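Amidohydrolase 3 domain-containing protein (Pyrococcus furiosus, PDB 3ICJ) binds two zinc ions and is probably an amidohydrolase that cleaves carbon-nitrogen bonds other than peptide bonds, although its substrate is not known. Local coordinates at residues M94-F98 with L234-S238; H397-S401 with T433-P439; A414-Y418 with Y453-P457; Y418-S424 with E459-E465. One frame throughout, in Å; residues are numbered along the deposited sequence.

Contact 1 of 4, residues M94-F98 with L234-S238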
loop_
_atom_site.group_PDB
_atom_site.type_symbol
_atom_site.label_atom_id
_atom_site.label_comp_id
_atom_site.label_asym_id
_atom_site.label_seq_id
_atom_site.Cartn_x
_atom_site.Cartn_y
_atom_site.Cartn_z
ATOM N N MET A 94 -3.160 -5.362 21.428
ATOM C CA MET A 94 -4.167 -4.779 20.505
ATOM C C MET A 94 -4.215 -5.584 19.192
ATOM O O MET A 94 -3.243 -6.289 18.872
ATOM C CB MET A 94 -3.861 -3.274 20.251
ATOM C CG MET A 94 -2.599 -2.947 19.384
ATOM S SD MET A 94 -2.456 -1.191 18.861
ATOM C CE MET A 94 -3.434 -1.229 17.352
ATOM N N PRO A 95 -5.327 -5.482 18.415
ATOM C CA PRO A 95 -5.334 -6.119 17.097
ATOM C C PRO A 95 -4.171 -5.578 16.270
ATOM O O PRO A 95 -3.839 -4.374 16.370
ATOM C CB PRO A 95 -6.680 -5.671 16.493
ATOM C CG PRO A 95 -7.532 -5.332 17.691
ATOM C CD PRO A 95 -6.568 -4.713 18.658
ATOM N N ALA A 96 -3.520 -6.463 15.512
ATOM C CA ALA A 96 -2.425 -6.053 14.660
ATOM C C ALA A 96 -2.918 -5.098 13.569
ATOM O O ALA A 96 -4.108 -5.095 13.210
ATOM C CB ALA A 96 -1.718 -7.268 14.051
ATOM N N PHE A 97 -2.006 -4.260 13.088
ATOM C CA PHE A 97 -2.331 -3.324 12.021
ATOM C C PHE A 97 -2.664 -4.070 10.738
ATOM O O PHE A 97 -2.157 -5.165 10.494
ATOM C CB PHE A 97 -1.191 -2.334 11.795
ATOM C CG PHE A 97 -1.008 -1.365 12.933
ATOM C CD1 PHE A 97 -1.914 -0.338 13.133
ATOM C CD2 PHE A 97 0.061 -1.507 13.824
ATOM C CE1 PHE A 97 -1.772 0.556 14.209
ATOM C CE2 PHE A 97 0.229 -0.594 14.893
ATOM C CZ PHE A 97 -0.702 0.427 15.081
ATOM N N PHE A 98 -3.526 -3.456 9.945
ATOM C CA PHE A 98 -3.963 -3.990 8.677
ATOM C C PHE A 98 -3.783 -2.812 7.734
ATOM O O PHE A 98 -4.532 -1.833 7.819
ATOM C CB PHE A 98 -5.447 -4.403 8.792
ATOM C CG PHE A 98 -5.983 -5.234 7.627
ATOM C CD1 PHE A 98 -6.793 -6.333 7.880
ATOM C CD2 PHE A 98 -5.665 -4.940 6.296
ATOM C CE1 PHE A 98 -7.310 -7.114 6.828
ATOM C CE2 PHE A 98 -6.172 -5.717 5.236
ATOM C CZ PHE A 98 -6.988 -6.810 5.507
ATOM N N LEU A 234 7.053 -3.961 12.151
ATOM C CA LEU A 234 6.253 -2.764 12.444
ATOM C C LEU A 234 4.843 -3.065 13.002
ATOM O O LEU A 234 4.056 -2.151 13.221
ATOM C CB LEU A 234 6.157 -1.856 11.203
ATOM C CG LEU A 234 7.486 -1.337 10.642
ATOM C CD1 LEU A 234 7.279 -0.786 9.258
ATOM C CD2 LEU A 234 8.129 -0.276 11.554
ATOM N N GLY A 235 4.531 -4.341 13.222
ATOM C CA GLY A 235 3.231 -4.747 13.750
ATOM C C GLY A 235 2.090 -4.879 12.748
ATOM O O GLY A 235 0.925 -4.913 13.145
ATOM N N VAL A 236 2.418 -4.955 11.456
ATOM C CA VAL A 236 1.426 -5.105 10.391
ATOM C C VAL A 236 1.372 -6.581 9.991
ATOM O O VAL A 236 2.380 -7.159 9.531
ATOM C CB VAL A 236 1.768 -4.220 9.127
ATOM C CG1 VAL A 236 0.720 -4.393 8.017
ATOM C CG2 VAL A 236 1.926 -2.750 9.508
ATOM N N HIS A 237 0.217 -7.201 10.187
ATOM C CA HIS A 237 0.066 -8.644 9.932
ATOM C C HIS A 237 -0.821 -8.976 8.735
ATOM O O HIS A 237 -0.963 -10.147 8.399
ATOM C CB HIS A 237 -0.513 -9.360 11.158
ATOM C CG HIS A 237 0.401 -9.411 12.343
ATOM N ND1 HIS A 237 0.217 -10.314 13.367
ATOM C CD2 HIS A 237 1.458 -8.643 12.705
ATOM C CE1 HIS A 237 1.144 -10.126 14.293
ATOM N NE2 HIS A 237 1.900 -9.107 13.922
ATOM N N SER A 238 -1.461 -7.965 8.140
ATOM C CA SER A 238 -2.349 -8.164 6.979
ATOM C C SER A 238 -2.235 -6.971 6.043
ATOM O O SER A 238 -2.066 -5.836 6.507
ATOM C CB SER A 238 -3.828 -8.345 7.405
ATOM O OG SER A 238 -3.978 -9.138 8.575
HETATM O O HOH W 1 -3.774 -7.621 10.733
#

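Contact 2 of 4, residues H397-S401 with T433-P439. With ZN (zinc ion), chain B.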
loop_
_atom_site.group_PDB
_atom_site.type_symbol
_atom_site.label_atom_id
_atom_site.label_comp_id
_atom_site.label_asym_id
_atom_site.label_seq_id
_atom_site.Cartn_x
_atom_site.Cartn_y
_atom_site.Cartn_z
ATOM N N HIS A 397 -0.706 9.834 5.901
ATOM C CA HIS A 397 0.590 10.491 5.783
ATOM C C HIS A 397 0.702 11.395 4.541
ATOM O O HIS A 397 1.561 12.258 4.492
ATOM C CB HIS A 397 1.773 9.501 5.894
ATOM C CG HIS A 397 3.052 10.161 6.315
ATOM N ND1 HIS A 397 4.088 10.408 5.438
ATOM C CD2 HIS A 397 3.437 10.680 7.508
ATOM C CE1 HIS A 397 5.065 11.034 6.077
ATOM N NE2 HIS A 397 4.695 11.212 7.332
ATOM N N PHE A 398 -0.182 11.224 3.557
ATOM C CA PHE A 398 -0.268 12.147 2.404
ATOM C C PHE A 398 -0.485 13.592 2.894
ATOM O O PHE A 398 -0.028 14.541 2.268
ATOM C CB PHE A 398 -1.429 11.787 1.457
ATOM C CG PHE A 398 -1.171 10.622 0.496
ATOM C CD1 PHE A 398 -0.097 9.769 0.638
ATOM C CD2 PHE A 398 -2.084 10.369 -0.524
ATOM C CE1 PHE A 398 0.103 8.700 -0.253
ATOM C CE2 PHE A 398 -1.902 9.312 -1.412
ATOM C CZ PHE A 398 -0.796 8.473 -1.271
ATOM N N ILE A 399 -1.188 13.753 4.011
ATOM C CA ILE A 399 -1.403 15.078 4.609
ATOM C C ILE A 399 -0.076 15.780 4.942
ATOM O O ILE A 399 0.106 16.959 4.612
ATOM C CB ILE A 399 -2.328 15.024 5.852
ATOM C CG1 ILE A 399 -3.718 14.529 5.444
ATOM C CG2 ILE A 399 -2.437 16.411 6.492
ATOM C CD1 ILE A 399 -4.652 14.136 6.622
ATOM N N VAL A 400 0.843 15.037 5.568
ATOM C CA VAL A 400 2.202 15.496 5.853
ATOM C C VAL A 400 3.048 15.723 4.580
ATOM O O VAL A 400 3.690 16.762 4.438
ATOM C CB VAL A 400 2.942 14.486 6.802
ATOM C CG1 VAL A 400 4.364 14.962 7.129
ATOM C CG2 VAL A 400 2.157 14.303 8.090
ATOM N N SER A 401 3.026 14.765 3.656
ATOM C CA SER A 401 3.921 14.766 2.485
ATOM C C SER A 401 3.542 15.767 1.409
ATOM O O SER A 401 4.405 16.366 0.770
ATOM C CB SER A 401 3.956 13.384 1.843
ATOM O OG SER A 401 4.507 12.427 2.712
ATOM N N THR A 433 -0.681 3.085 3.738
ATOM C CA THR A 433 0.483 3.914 3.500
ATOM C C THR A 433 0.796 4.109 2.023
ATOM O O THR A 433 1.483 5.076 1.668
ATOM C CB THR A 433 1.722 3.321 4.198
ATOM O OG1 THR A 433 1.968 1.993 3.708
ATOM C CG2 THR A 433 1.486 3.256 5.696
ATOM N N ASP A 434 0.319 3.184 1.171
ATOM C CA ASP A 434 0.692 3.121 -0.253
ATOM C C ASP A 434 2.200 2.902 -0.346
ATOM O O ASP A 434 2.848 3.376 -1.277
ATOM C CB ASP A 434 0.231 4.374 -1.041
ATOM C CG ASP A 434 0.221 4.163 -2.565
ATOM O OD1 ASP A 434 0.512 3.042 -3.042
ATOM O OD2 ASP A 434 -0.076 5.134 -3.288
ATOM N N SER A 435 2.736 2.185 0.646
ATOM C CA SER A 435 4.165 1.877 0.747
ATOM C C SER A 435 4.601 1.190 -0.563
ATOM O O SER A 435 3.860 0.310 -1.081
ATOM C CB SER A 435 4.430 1.010 1.994
ATOM O OG SER A 435 5.792 0.672 2.140
ATOM N N PRO A 436 5.775 1.601 -1.122
ATOM C CA PRO A 436 6.803 2.474 -0.506
ATOM C C PRO A 436 6.696 3.986 -0.759
ATOM O O PRO A 436 7.674 4.693 -0.528
ATOM C CB PRO A 436 8.109 1.940 -1.108
ATOM C CG PRO A 436 7.701 1.419 -2.461
ATOM C CD PRO A 436 6.195 1.169 -2.465
ATOM N N ILE A 437 5.549 4.475 -1.236
ATOM C CA ILE A 437 5.367 5.925 -1.433
ATOM C C ILE A 437 5.525 6.670 -0.097
ATOM O O ILE A 437 6.311 7.623 -0.007
ATOM C CB ILE A 437 4.016 6.300 -2.155
ATOM C CG1 ILE A 437 3.927 5.664 -3.557
ATOM C CG2 ILE A 437 3.836 7.823 -2.253
ATOM C CD1 ILE A 437 5.059 6.055 -4.528
ATOM N N GLU A 438 4.809 6.214 0.937
ATOM C CA GLU A 438 4.947 6.780 2.292
ATOM C C GLU A 438 5.677 5.788 3.196
ATOM O O GLU A 438 5.836 4.624 2.787
ATOM C CB GLU A 438 3.577 7.140 2.882
ATOM C CG GLU A 438 2.737 8.073 2.033
ATOM C CD GLU A 438 3.335 9.467 1.883
ATOM O OE1 GLU A 438 4.062 9.907 2.799
ATOM O OE2 GLU A 438 3.068 10.127 0.847
ATOM N N PRO A 439 6.132 6.234 4.408
ATOM C CA PRO A 439 6.693 5.280 5.379
ATOM C C PRO A 439 5.684 4.195 5.755
ATOM O O PRO A 439 4.483 4.466 5.828
ATOM C CB PRO A 439 6.993 6.153 6.612
ATOM C CG PRO A 439 7.101 7.541 6.100
ATOM C CD PRO A 439 6.198 7.627 4.918
HETATM ZN ZN ZN B . -0.877 2.339 -4.888
#

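Contact 3 of 4, residues A414-Y418 with Y453-P457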
loop_
_atom_site.group_PDB
_atom_site.type_symbol
_atom_site.label_atom_id
_atom_site.label_comp_id
_atom_site.label_asym_id
_atom_site.label_seq_id
_atom_site.Cartn_x
_atom_site.Cartn_y
_atom_site.Cartn_z
ATOM N N ALA A 414 -8.939 22.895 -1.780
ATOM C CA ALA A 414 -8.149 22.265 -0.707
ATOM C C ALA A 414 -9.033 21.786 0.447
ATOM O O ALA A 414 -8.658 20.875 1.199
ATOM C CB ALA A 414 -7.097 23.233 -0.208
ATOM N N LYS A 415 -10.221 22.383 0.573
ATOM C CA LYS A 415 -11.241 21.902 1.509
ATOM C C LYS A 415 -11.747 20.478 1.188
ATOM O O LYS A 415 -12.273 19.778 2.059
ATOM C CB LYS A 415 -12.424 22.882 1.567
ATOM C CG LYS A 415 -12.086 24.275 2.170
ATOM C CD LYS A 415 -13.242 25.255 1.943
ATOM C CE LYS A 415 -12.881 26.647 2.479
ATOM N NZ LYS A 415 -13.833 27.663 1.970
ATOM N N TRP A 416 -11.569 20.052 -0.053
ATOM C CA TRP A 416 -11.967 18.705 -0.464
ATOM C C TRP A 416 -10.953 17.636 -0.062
ATOM O O TRP A 416 -11.242 16.441 -0.141
ATOM C CB TRP A 416 -12.155 18.654 -1.990
ATOM C CG TRP A 416 -13.201 19.621 -2.554
ATOM C CD1 TRP A 416 -14.213 20.247 -1.871
ATOM C CD2 TRP A 416 -13.344 20.020 -3.933
ATOM N NE1 TRP A 416 -14.956 21.028 -2.733
ATOM C CE2 TRP A 416 -14.452 20.898 -4.004
ATOM C CE3 TRP A 416 -12.644 19.710 -5.116
ATOM C CZ2 TRP A 416 -14.878 21.485 -5.212
ATOM C CZ3 TRP A 416 -13.072 20.295 -6.325
ATOM C CH2 TRP A 416 -14.176 21.178 -6.354
ATOM N N ALA A 417 -9.766 18.057 0.364
ATOM C CA ALA A 417 -8.637 17.137 0.475
ATOM C C ALA A 417 -8.568 16.346 1.774
ATOM O O ALA A 417 -8.658 16.928 2.857
ATOM C CB ALA A 417 -7.318 17.877 0.250
ATOM N N TYR A 418 -8.361 15.028 1.641
ATOM C CA TYR A 418 -8.051 14.121 2.768
ATOM C C TYR A 418 -9.023 14.267 3.930
ATOM O O TYR A 418 -8.642 14.506 5.097
ATOM C CB TYR A 418 -6.576 14.252 3.215
ATOM C CG TYR A 418 -5.590 14.116 2.070
ATOM C CD1 TYR A 418 -5.637 13.011 1.202
ATOM C CD2 TYR A 418 -4.618 15.090 1.841
ATOM C CE1 TYR A 418 -4.733 12.892 0.131
ATOM C CE2 TYR A 418 -3.701 14.972 0.779
ATOM C CZ TYR A 418 -3.769 13.871 -0.072
ATOM O OH TYR A 418 -2.867 13.748 -1.123
ATOM N N TYR A 453 -3.887 18.233 9.348
ATOM C CA TYR A 453 -5.013 18.508 8.440
ATOM C C TYR A 453 -4.495 19.331 7.249
ATOM O O TYR A 453 -3.452 19.982 7.347
ATOM C CB TYR A 453 -6.132 19.259 9.190
ATOM C CG TYR A 453 -5.620 20.439 9.973
ATOM C CD1 TYR A 453 -5.421 21.670 9.356
ATOM C CD2 TYR A 453 -5.280 20.316 11.331
ATOM C CE1 TYR A 453 -4.904 22.741 10.053
ATOM C CE2 TYR A 453 -4.777 21.408 12.042
ATOM C CZ TYR A 453 -4.599 22.613 11.383
ATOM O OH TYR A 453 -4.105 23.715 12.050
ATOM N N VAL A 454 -5.213 19.315 6.127
ATOM C CA VAL A 454 -4.825 20.148 4.993
ATOM C C VAL A 454 -5.161 21.607 5.282
ATOM O O VAL A 454 -4.260 22.458 5.348
ATOM C CB VAL A 454 -5.434 19.653 3.665
ATOM C CG1 VAL A 454 -5.046 20.574 2.515
ATOM C CG2 VAL A 454 -4.974 18.224 3.391
ATOM N N VAL A 455 -6.455 21.878 5.468
ATOM C CA VAL A 455 -6.956 23.200 5.854
ATOM C C VAL A 455 -7.989 23.151 6.987
ATOM O O VAL A 455 -8.071 24.093 7.775
ATOM C CB VAL A 455 -7.586 23.974 4.658
ATOM C CG1 VAL A 455 -6.492 24.523 3.741
ATOM C CG2 VAL A 455 -8.581 23.099 3.892
ATOM N N ASP A 456 -8.755 22.056 7.088
ATOM C CA ASP A 456 -9.836 21.988 8.076
ATOM C C ASP A 456 -9.484 21.103 9.266
ATOM O O ASP A 456 -9.441 19.860 9.132
ATOM C CB ASP A 456 -11.144 21.523 7.406
ATOM C CG ASP A 456 -12.333 21.446 8.384
ATOM O OD1 ASP A 456 -12.270 21.953 9.537
ATOM O OD2 ASP A 456 -13.344 20.865 7.978
ATOM N N PRO A 457 -9.253 21.724 10.454
ATOM C CA PRO A 457 -8.896 20.899 11.611
ATOM C C PRO A 457 -10.003 19.920 12.006
ATOM O O PRO A 457 -9.721 18.914 12.649
ATOM C CB PRO A 457 -8.657 21.918 12.715
ATOM C CG PRO A 457 -8.372 23.211 11.989
ATOM C CD PRO A 457 -9.225 23.160 10.782
HETATM O O HOH W 2 -7.382 16.984 6.071
#

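Contact 4 of 4, residues Y418-S424 with E459-E465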
loop_
_atom_site.group_PDB
_atom_site.type_symbol
_atom_site.label_atom_id
_atom_site.label_comp_id
_atom_site.label_asym_id
_atom_site.label_seq_id
_atom_site.Cartn_x
_atom_site.Cartn_y
_atom_site.Cartn_z
ATOM N N TYR A 418 -8.361 15.028 1.641
ATOM C CA TYR A 418 -8.051 14.121 2.768
ATOM C C TYR A 418 -9.023 14.267 3.930
ATOM O O TYR A 418 -8.642 14.506 5.097
ATOM C CB TYR A 418 -6.576 14.252 3.215
ATOM C CG TYR A 418 -5.590 14.116 2.070
ATOM C CD1 TYR A 418 -5.637 13.011 1.202
ATOM C CD2 TYR A 418 -4.618 15.090 1.841
ATOM C CE1 TYR A 418 -4.733 12.892 0.131
ATOM C CE2 TYR A 418 -3.701 14.972 0.779
ATOM C CZ TYR A 418 -3.769 13.871 -0.072
ATOM O OH TYR A 418 -2.867 13.748 -1.123
ATOM N N ARG A 419 -10.294 14.109 3.577
ATOM C CA ARG A 419 -11.406 14.344 4.490
ATOM C C ARG A 419 -11.674 13.102 5.344
ATOM O O ARG A 419 -12.748 12.505 5.271
ATOM C CB ARG A 419 -12.644 14.727 3.670
ATOM C CG ARG A 419 -12.459 16.018 2.900
ATOM C CD ARG A 419 -13.738 16.424 2.151
ATOM N NE ARG A 419 -14.800 16.905 3.036
ATOM C CZ ARG A 419 -15.940 17.427 2.590
ATOM N NH1 ARG A 419 -16.165 17.516 1.277
ATOM N NH2 ARG A 419 -16.865 17.854 3.443
ATOM N N LEU A 420 -10.682 12.729 6.156
ATOM C CA LEU A 420 -10.672 11.469 6.884
ATOM C C LEU A 420 -11.867 11.327 7.808
ATOM O O LEU A 420 -12.521 10.284 7.819
ATOM C CB LEU A 420 -9.364 11.311 7.686
ATOM C CG LEU A 420 -8.052 11.488 6.906
ATOM C CD1 LEU A 420 -6.846 11.187 7.790
ATOM C CD2 LEU A 420 -8.015 10.619 5.671
ATOM N N LYS A 421 -12.150 12.380 8.574
ATOM C CA LYS A 421 -13.246 12.340 9.540
ATOM C C LYS A 421 -14.603 12.218 8.823
ATOM O O LYS A 421 -15.433 11.386 9.196
ATOM C CB LYS A 421 -13.187 13.566 10.464
ATOM C CG LYS A 421 -14.410 13.777 11.357
ATOM C CD LYS A 421 -14.517 12.683 12.400
ATOM C CE LYS A 421 -15.555 13.019 13.459
ATOM N NZ LYS A 421 -16.140 11.768 14.005
ATOM N N THR A 422 -14.800 13.021 7.783
ATOM C CA THR A 422 -16.049 13.021 7.029
ATOM C C THR A 422 -16.276 11.679 6.331
ATOM O O THR A 422 -17.325 11.061 6.510
ATOM C CB THR A 422 -16.089 14.175 6.018
ATOM O OG1 THR A 422 -16.016 15.404 6.727
ATOM C CG2 THR A 422 -17.394 14.179 5.202
ATOM N N LEU A 423 -15.287 11.222 5.567
ATOM C CA LEU A 423 -15.394 9.934 4.897
ATOM C C LEU A 423 -15.649 8.743 5.835
ATOM O O LEU A 423 -16.498 7.896 5.551
ATOM C CB LEU A 423 -14.183 9.685 3.981
ATOM C CG LEU A 423 -13.928 10.664 2.825
ATOM C CD1 LEU A 423 -12.582 10.343 2.184
ATOM C CD2 LEU A 423 -15.049 10.653 1.786
ATOM N N SER A 424 -14.958 8.703 6.972
ATOM C CA SER A 424 -15.147 7.619 7.931
ATOM C C SER A 424 -16.527 7.639 8.622
ATOM O O SER A 424 -17.024 6.594 9.041
ATOM C CB SER A 424 -14.021 7.616 8.961
ATOM O OG SER A 424 -14.088 8.790 9.746
ATOM N N GLU A 459 -11.249 17.812 10.129
ATOM C CA GLU A 459 -11.070 16.545 9.409
ATOM C C GLU A 459 -10.115 15.555 10.104
ATOM O O GLU A 459 -9.920 14.436 9.625
ATOM C CB GLU A 459 -10.674 16.764 7.939
ATOM C CG GLU A 459 -11.797 17.347 7.034
ATOM C CD GLU A 459 -13.011 16.428 6.829
ATOM O OE1 GLU A 459 -12.963 15.225 7.181
ATOM O OE2 GLU A 459 -14.041 16.913 6.297
ATOM N N ARG A 460 -9.555 15.976 11.238
ATOM C CA ARG A 460 -8.748 15.123 12.101
ATOM C C ARG A 460 -9.673 14.074 12.742
ATOM O O ARG A 460 -10.881 14.318 12.938
ATOM C CB ARG A 460 -8.073 15.958 13.197
ATOM C CG ARG A 460 -6.953 16.901 12.720
ATOM C CD ARG A 460 -6.478 17.858 13.840
ATOM N NE ARG A 460 -7.606 18.632 14.375
ATOM C CZ ARG A 460 -7.653 19.173 15.588
ATOM N NH1 ARG A 460 -6.636 19.045 16.424
ATOM N NH2 ARG A 460 -8.729 19.838 15.972
ATOM N N VAL A 461 -9.118 12.904 13.021
ATOM C CA VAL A 461 -9.843 11.871 13.767
ATOM C C VAL A 461 -9.190 11.745 15.146
ATOM O O VAL A 461 -8.045 12.162 15.323
ATOM C CB VAL A 461 -9.873 10.491 13.014
ATOM C CG1 VAL A 461 -10.675 10.583 11.710
ATOM C CG2 VAL A 461 -8.470 9.963 12.749
ATOM N N SER A 462 -9.909 11.178 16.114
ATOM C CA SER A 462 -9.369 10.950 17.457
ATOM C C SER A 462 -8.385 9.779 17.406
ATOM O O SER A 462 -8.345 9.037 16.413
ATOM C CB SER A 462 -10.507 10.674 18.463
ATOM O OG SER A 462 -11.061 9.365 18.222
ATOM N N ARG A 463 -7.562 9.627 18.447
ATOM C CA ARG A 463 -6.618 8.493 18.497
ATOM C C ARG A 463 -7.321 7.123 18.425
ATOM O O ARG A 463 -6.857 6.229 17.705
ATOM C CB ARG A 463 -5.687 8.589 19.706
ATOM C CG ARG A 463 -4.441 7.711 19.559
ATOM C CD ARG A 463 -3.327 8.228 20.443
ATOM N NE ARG A 463 -2.348 7.180 20.707
ATOM C CZ ARG A 463 -1.264 6.952 19.971
ATOM N NH1 ARG A 463 -0.437 5.964 20.296
ATOM N NH2 ARG A 463 -0.998 7.721 18.923
ATOM N N GLU A 464 -8.449 6.995 19.132
ATOM C CA GLU A 464 -9.301 5.790 19.103
ATOM C C GLU A 464 -9.775 5.468 17.691
ATOM O O GLU A 464 -9.725 4.321 17.249
ATOM C CB GLU A 464 -10.553 5.982 19.968
ATOM C CG GLU A 464 -10.324 6.169 21.456
ATOM C CD GLU A 464 -11.613 6.500 22.181
ATOM O OE1 GLU A 464 -12.662 6.581 21.509
ATOM O OE2 GLU A 464 -11.586 6.668 23.418
ATOM N N GLU A 465 -10.258 6.500 16.991
ATOM C CA GLU A 465 -10.795 6.329 15.650
ATOM C C GLU A 465 -9.683 5.906 14.704
ATOM O O GLU A 465 -9.883 5.004 13.906
ATOM C CB GLU A 465 -11.471 7.609 15.131
ATOM C CG GLU A 465 -12.819 7.945 15.791
ATOM C CD GLU A 465 -13.332 9.349 15.425
ATOM O OE1 GLU A 465 -12.547 10.325 15.470
ATOM O OE2 GLU A 465 -14.528 9.485 15.100
#

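Contact 1 of 4, residues M94-F98 with L234-S238
Phe97 lies beside Val236 in a parallel bridge, where Phe97 N donates to Gly235 O at 3.0 Å and His237 N donates to Phe97 O at 3.1 Å, so that one phenylalanine backbone spans both neighbours of Val236. Gly235 closes the helix before the strand in a Schellman motif; its positive phi (83°) is one that glycine, without a side chain, adopts readily. Its own O also lies at the edge of the Phe97 ring. On the side of the sheet where Phe97 and Val236 project, the CB of the first touches the CG2 branch of the second at 3.9 Å, and Pro442 of helix 442-451 packs against both. Ala96 is small enough to set its methyl over one face of the His237 imidazole, CB lying 3.6 Å from the ring centroid in a CH-pi contact. The same imidazole is held by Glu493, which bonds to ND1. Farther along, Ser238 CB sits over the centre of the Phe98 ring. The phenylalanine presents that face with CG anti to the backbone N (chi1 -169°). A compact serine allows this close approach. Ser238 OG lies 2.6 Å from a water, and that water donates to Phe97 O; Asn264 binds the same hydroxyl. Phe97 O thus accepts from both His237 N and the water. Strand 92-102 runs on to the zinc ligand His101, with His103 just past its end, and its parallel pairing with strand 236-244, which follows a helix, is characteristic of the beta/alpha barrel of the amidohydrolase superfamily.

Contact 2 of 4, residues H397-S401 with T433-P439
Phe398 reaches toward the start of the loop 433-439, its ring passing near the carbonyl of Thr433. The hydroxyl of Thr433 accepts from Ser435 N in an ST turn and bonds to Asp99, so threonine here shapes the loop and ties it to strand 92-102. Asp434 then places OD1 2.4 Å from a zinc ion that His101, His103 and the carboxylated Lys296 also bind. Its other oxygen, OD2, lies in the plane of the Phe398 ring at the edge, 4.0 Å from CZ, giving the metal ligand an aromatic neighbour. After the cis peptide that precedes Pro436, Ile437 brings CG2 to 4.3 Å from Phe398 CE1, a light apolar touch. Glu438 carries most of the contact. Bending at chi2 (-65°) folds its chain so that CG meets the Phe398 ring edge while the carboxylate reaches His397 and Ser401. His397 ND1 donates to Glu438 OE1 over 2.7 Å in a nearly straight bond (173°), leaving in the imidazole plane but arriving on the anti side, 31° out of the carboxylate plane. In the conformer described, Ser401 OG donates to the same OE1 at 2.6 Å, on the syn lone pair. Finally Pro439 lays CD 3.5 Å from His397 ND1, a rigid apolar neighbour beside the bonded nitrogen. The buried glutamate is therefore gripped chiefly by His397, with Ser401, a turn further on, as a second donor in one conformer; this helps to hold the carboxylate's orientation and links 397-401 to the loop holding Asp434 at the metal.

Contact 3 of 4, residues A414-Y418 with Y453-P457
Val454 is the main bump of this contact, its two methyls entering a shallow hollow formed by Ala414, Ala417 and Tyr418. The branches divide the work: CG2 reaches 3.9 Å from Ala417 CB and also meets the Tyr418 ring at its edge, 3.5 Å from CD2, whereas CG1 faces the Ala414 carbonyl. With CG1 anti to the backbone N (chi1 178°), the valine straddles the Ala417 methyl, which lies within reach of both branches. Alanines suit the floor of this hollow because a single methyl fills little of it, and the beta-branched valine is broad enough to span them. Both segments are connections between helices within the amidohydrolase fold: 414-418 joins helix 405-413 to helix 420-426, while the loop containing 453-457 comes after helix 442-451. Ile405 of helix 405-413 packs on Val454, Ala417 and Tyr418 alike, adding another wall to the hollow. Beside it, Val455 makes a second and more exposed bump. Its CG2 lies 3.5 Å from Ala414 O and 3.8 Å from Lys415 CA, riding over the backbone of the turn, while CG1 approaches the Ala414 methyl at 4.2 Å. The aliphatic root of Lys415 crosses Val455 at about a right angle, CG touching CG2, and the chain then extends to a salt bridge with Glu412. At the other end of the contact a water fits between the backbones, donating to Tyr418 O at 2.9 Å and accepting from Val454 N at 3.2 Å. The phenol of Tyr418 runs on past the valine to bond with Asp402.

Contact 4 of 4, residues Y418-S424 with E459-E465
The beginning of helix 420-426, with Arg419 at its N-cap position, receives the carboxylate of Glu459 from the loop ahead of helix 463-477. Glu459 OE1 accepts from Thr422 N at 2.9 Å through its syn lone pair, and OE2 takes the Thr422 hydroxyl, OG1, at 2.5 Å. A kink between CB and CG (chi2 -65°) brings the glutamate's carboxylate back to the helix start. Threonine suits this place because its backbone and side chain offer one donor to each oxygen. Arg419 adds a weak, long salt bridge, NE to Glu459 OE2 at 3.3 Å; the oxygen lies in the guanidinium plane, yet the two flat groups stand almost perpendicular (85°). The arginine's stronger partner is Asp379. Lys421 N donates to Glu459 O at 3.2 Å, from above the carbonyl plane. Beyond it, Val461 CG1 rests 3.8 Å from Lys421 CA, an apolar touch beside the root of the lysine chain. That chain spans to helix 463-477, where Lys421 NZ meets the syn lone pair of Glu465 OE2 at 3.0 Å. Glu465 is already fixed by a capping box: its OE1 accepts from Ser462 N and its own N donates to Ser462 OG. Acidic groups thus serve both helix starts, where N-H groups without an acceptor inside the helix, and the helix dipole, should favour negative charge, while Arg419 and Lys421 probably balance it.

Contact 1 closes first along the chain, before the other three open; the segments of contacts 2, 3 and 4 then alternate. Contact 1 lies in the sheet of strands 92-102 and 236-244, its centre about 17 Å from that of contact 2, and their nearest atoms stay about 6 Å apart. Contacts 3 and 4, with centres about 11 Å apart, share Tyr418, whose ring also packs on Phe398 of contact 2; Ile399 extends this seam to Leu420. Helix 442-451 follows the second segment of contact 2, lies in sequence between the paired segments of contacts 3 and 4, and packs on contacts 1, 2 and 4. The zinc site at contact 2 is thus joined by continuous packing to the peripheral loops and helix starts.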